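Local coordinates for protein flavin-containing monooxygenase (Allium sativum, PDB 6WPU) that binds FAD and, as a flavin-dependent S-monooxygenase of garlic, probably oxygenates the sulfur of S-allyl-L-cysteine, at residues G155-V159 and L328-L332; I248-P253 and W263-M267. All coordinates share one frame; numbering follows the deposited sequence.

How the interactions relate
The chain starts with the parallel FAD-binding sheet, whose strand 24-28 leads into helix 32-43. It then enters the three-stranded antiparallel sheet that holds 155-159. After strand 175-178 it runs into the mixed sheet. There interaction 2 closes a short loop, with nine residues between 248-253 and 263-267. The chain later returns to the FAD-binding sheet through 328-332, and interaction 1 closes a loop of 168 residues. The short loop therefore lies within the long one. Interaction 1 ties the antiparallel sheet to the entrance of strand 332-334, while interaction 2 is local to the mixed sheet. Their centres are about 49 Å apart, on opposite sides of the chain's centre.

Interaction 1 of 2, residues G155-V159 and L328-L332; sequences GKWTV and LAPSL
Trp157, on strand 157-163, meets a turn at 328-332 that is closed by a backbone hydrogen bond from Leu332 N to Leu328 O (3.1 Å) and includes a cis peptide before Pro330. This is where the three-stranded antiparallel sheet packs on the parallel FAD-binding sheet of Rossmann type, which the chain re-enters at strand 332-334. One indole carries nearly all of the contact. Its N-H points into the turn and donates to Ser331 OG. The bond from Trp157 NE1 to Ser331 OG is 2.8 Å long and almost straight, with 173° at the hydrogen. The hydroxyl oxygen lies in the plane of the ring, so this bond holds the N-H edge of the indole against the turn. Ser331 OG sits between its own backbone N and carbonyl carbon (chi1 74°), which places it before the indole N-H.

Two leucines meet the six-membered ring. Leu328 CD1 touches the ring edge at Trp157 CH2, 4.1 Å away. Leu332 approaches obliquely, with its CB 3.8 Å from Trp157 CZ2. Both leucine side chains cross the indole at about a right angle. Val149 and Met151 of strand 144-151 and Val176 of strand 175-178 also pack on Trp157. Trp157 is buried, and its N-H is satisfied by Ser331 OG. Further along Leu332, CD2 lies 4.1 Å from Trp157 CH2.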
# COMPACT_ATOMS: atom_id res chain seq x y z
N GLY A 155 -27.50 11.44 9.34
CA GLY A 155 -26.44 11.36 8.35
C GLY A 155 -25.08 11.80 8.85
O GLY A 155 -24.13 11.84 8.06
N LYS A 156 -24.96 12.15 10.13
CA LYS A 156 -23.66 12.48 10.69
C LYS A 156 -22.97 11.21 11.21
O LYS A 156 -23.57 10.14 11.35
CB LYS A 156 -23.81 13.52 11.79
CG LYS A 156 -24.63 14.74 11.37
CD LYS A 156 -24.15 15.29 10.03
CE LYS A 156 -24.85 16.61 9.65
NZ LYS A 156 -24.30 17.13 8.35
N TRP A 157 -21.68 11.34 11.50
CA TRP A 157 -20.88 10.21 11.94
C TRP A 157 -20.28 10.52 13.30
O TRP A 157 -19.93 11.66 13.59
CB TRP A 157 -19.76 9.91 10.94
CG TRP A 157 -20.27 9.35 9.63
CD1 TRP A 157 -20.71 10.06 8.54
CD2 TRP A 157 -20.40 7.96 9.29
NE1 TRP A 157 -21.10 9.19 7.55
CE2 TRP A 157 -20.92 7.90 7.98
CE3 TRP A 157 -20.13 6.77 9.97
CZ2 TRP A 157 -21.19 6.69 7.33
CZ3 TRP A 157 -20.38 5.57 9.33
CH2 TRP A 157 -20.90 5.54 8.02
N THR A 158 -20.17 9.49 14.14
CA THR A 158 -19.46 9.57 15.40
C THR A 158 -18.22 8.70 15.29
O THR A 158 -18.32 7.52 14.95
CB THR A 158 -20.33 9.13 16.57
OG1 THR A 158 -21.46 10.01 16.66
CG2 THR A 158 -19.54 9.20 17.86
N VAL A 159 -17.06 9.30 15.55
CA VAL A 159 -15.80 8.58 15.64
C VAL A 159 -15.43 8.46 17.10
O VAL A 159 -15.29 9.47 17.81
CB VAL A 159 -14.70 9.31 14.85
CG1 VAL A 159 -13.37 8.53 14.96
CG2 VAL A 159 -15.13 9.47 13.39
N LEU A 328 -23.74 5.71 1.07
CA LEU A 328 -23.26 6.57 2.14
C LEU A 328 -22.43 7.74 1.62
O LEU A 328 -21.77 8.41 2.41
CB LEU A 328 -22.42 5.75 3.13
CG LEU A 328 -23.10 4.57 3.81
CD1 LEU A 328 -22.07 3.73 4.56
CD2 LEU A 328 -24.16 5.08 4.76
N ALA A 329 -22.44 7.98 0.31
CA ALA A 329 -21.62 9.03 -0.28
C ALA A 329 -22.34 10.37 -0.20
O ALA A 329 -23.56 10.42 -0.37
CB ALA A 329 -21.31 8.71 -1.74
N PRO A 330 -21.61 11.48 0.04
CA PRO A 330 -20.16 11.54 0.20
C PRO A 330 -19.65 11.55 1.65
O PRO A 330 -18.47 11.80 1.87
CB PRO A 330 -19.81 12.87 -0.45
CG PRO A 330 -21.01 13.77 -0.05
CD PRO A 330 -22.22 12.83 -0.07
N SER A 331 -20.53 11.29 2.62
CA SER A 331 -20.13 11.40 4.02
C SER A 331 -19.16 10.29 4.44
O SER A 331 -18.49 10.41 5.47
CB SER A 331 -21.38 11.42 4.91
OG SER A 331 -21.99 10.14 5.02
N LEU A 332 -19.04 9.22 3.67
CA LEU A 332 -18.01 8.23 3.95
C LEU A 332 -17.23 7.99 2.67
O LEU A 332 -17.82 7.84 1.59
CB LEU A 332 -18.62 6.93 4.48
CG LEU A 332 -17.60 5.82 4.79
CD1 LEU A 332 -16.72 6.19 5.99
CD2 LEU A 332 -18.30 4.49 5.03

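Interaction 2 of 2, residues I248-P253 and W263-M267; sequences ITEGTP and WLHSM
Ile248 and Ser266 are joined by the hydrogen bond that links the two segments. Ser266 OG donates to Ile248 O, and the modelled separation of 2.4 Å is very short, so its exact length is doubtful. Ser266 OG is anti to the backbone N (chi1 -165°), which carries the hydroxyl toward the loop carbonyl.

The apolar pair is Ile248 with Leu264. Ile248 reaches along the strand with CD1, which rests 4.0 Å from Leu264 CB. The two side chains cross at about a right angle.

The contact lies in the mixed sheet, where the loop 248-253 runs from strand 240-244 to strand 254-255, which pairs antiparallel with strand 262-271. A backbone hydrogen bond between Leu264 and Ala254 belongs to that pairing, just beyond the cis peptide before Pro253.

Two carbon contacts fall on the carbonyl oxygen of Leu264. Thr252 turns its methyl, not its hydroxyl, to the strand: CG2 is 3.3 Å from Leu264 O and also packs near His265 CA. Pro253 CA makes a CA-H...O contact to Leu264 O at 3.6 Å, with an angle of 149° at the hydrogen.

The imidazole of His265 meets the proline ring obliquely, with Pro253 CB 3.6 Å from His265 CE1. Both ring nitrogens of His265 are held from outside the segments: ND1 bonds to Asp281 and NE2 to His242. Asp281 OD2 also bonds to Thr252 OG1, so one carboxylate oxygen bridges the loop and the strand.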
# COMPACT_ATOMS: atom_id res chain seq x y z
N ILE A 248 5.71 -18.24 -12.68
CA ILE A 248 6.71 -18.88 -13.52
C ILE A 248 6.16 -20.22 -14.00
O ILE A 248 5.57 -20.99 -13.23
CB ILE A 248 8.04 -19.08 -12.77
CG1 ILE A 248 8.69 -17.74 -12.43
CG2 ILE A 248 9.00 -19.90 -13.63
CD1 ILE A 248 10.04 -17.91 -11.76
N THR A 249 6.35 -20.50 -15.29
CA THR A 249 5.92 -21.76 -15.86
C THR A 249 7.01 -22.50 -16.61
O THR A 249 6.87 -23.72 -16.80
CB THR A 249 4.73 -21.53 -16.81
OG1 THR A 249 4.94 -20.31 -17.54
CG2 THR A 249 3.43 -21.42 -16.01
N GLU A 250 8.08 -21.84 -17.01
CA GLU A 250 9.11 -22.44 -17.85
C GLU A 250 10.48 -22.32 -17.20
O GLU A 250 10.75 -21.37 -16.45
CB GLU A 250 9.14 -21.79 -19.24
N GLY A 251 11.33 -23.30 -17.48
CA GLY A 251 12.74 -23.24 -17.16
C GLY A 251 13.14 -23.24 -15.70
O GLY A 251 14.03 -22.47 -15.31
N THR A 252 12.52 -24.08 -14.87
CA THR A 252 12.99 -24.15 -13.50
C THR A 252 13.43 -25.57 -13.18
O THR A 252 12.92 -26.52 -13.78
CB THR A 252 11.92 -23.71 -12.49
OG1 THR A 252 10.77 -24.57 -12.59
CG2 THR A 252 11.51 -22.25 -12.71
N PRO A 253 14.35 -25.76 -12.22
CA PRO A 253 14.97 -24.76 -11.33
C PRO A 253 15.91 -23.80 -12.07
O PRO A 253 16.77 -24.25 -12.81
CB PRO A 253 15.74 -25.60 -10.30
CG PRO A 253 15.25 -27.03 -10.48
CD PRO A 253 14.86 -27.12 -11.94
N TRP A 263 17.63 -19.78 -6.08
CA TRP A 263 16.98 -20.50 -7.17
C TRP A 263 15.52 -20.10 -7.27
O TRP A 263 14.87 -19.80 -6.26
CB TRP A 263 17.09 -22.01 -6.99
CG TRP A 263 18.49 -22.51 -7.21
CD1 TRP A 263 19.03 -23.01 -8.37
CD2 TRP A 263 19.54 -22.56 -6.23
NE1 TRP A 263 20.34 -23.36 -8.17
CE2 TRP A 263 20.68 -23.09 -6.87
CE3 TRP A 263 19.63 -22.19 -4.88
CZ2 TRP A 263 21.89 -23.28 -6.20
CZ3 TRP A 263 20.83 -22.38 -4.22
CH2 TRP A 263 21.95 -22.92 -4.88
N LEU A 264 15.00 -20.13 -8.50
CA LEU A 264 13.62 -19.79 -8.82
C LEU A 264 12.84 -21.06 -9.16
O LEU A 264 13.31 -21.89 -9.95
CB LEU A 264 13.55 -18.81 -9.99
CG LEU A 264 14.39 -17.55 -9.81
CD1 LEU A 264 14.73 -16.95 -11.16
CD2 LEU A 264 13.63 -16.57 -8.99
N HIS A 265 11.66 -21.20 -8.57
CA HIS A 265 10.77 -22.31 -8.84
C HIS A 265 9.38 -21.77 -9.11
O HIS A 265 9.08 -20.59 -8.89
CB HIS A 265 10.72 -23.29 -7.66
CG HIS A 265 12.07 -23.78 -7.23
ND1 HIS A 265 12.73 -24.81 -7.86
CD2 HIS A 265 12.88 -23.37 -6.22
CE1 HIS A 265 13.89 -25.01 -7.26
NE2 HIS A 265 14.00 -24.15 -6.27
N SER A 266 8.51 -22.67 -9.55
CA SER A 266 7.14 -22.29 -9.83
C SER A 266 6.28 -22.38 -8.57
O SER A 266 5.62 -21.40 -8.20
CB SER A 266 6.58 -23.18 -10.94
OG SER A 266 5.39 -22.60 -11.45
N MET A 267 6.28 -23.52 -7.90
CA MET A 267 5.38 -23.68 -6.77
C MET A 267 5.82 -24.87 -5.93
O MET A 267 6.47 -25.80 -6.43
CB MET A 267 3.94 -23.89 -7.22
CG MET A 267 3.78 -25.14 -8.07
SD MET A 267 2.12 -25.35 -8.76
CE MET A 267 1.20 -25.86 -7.31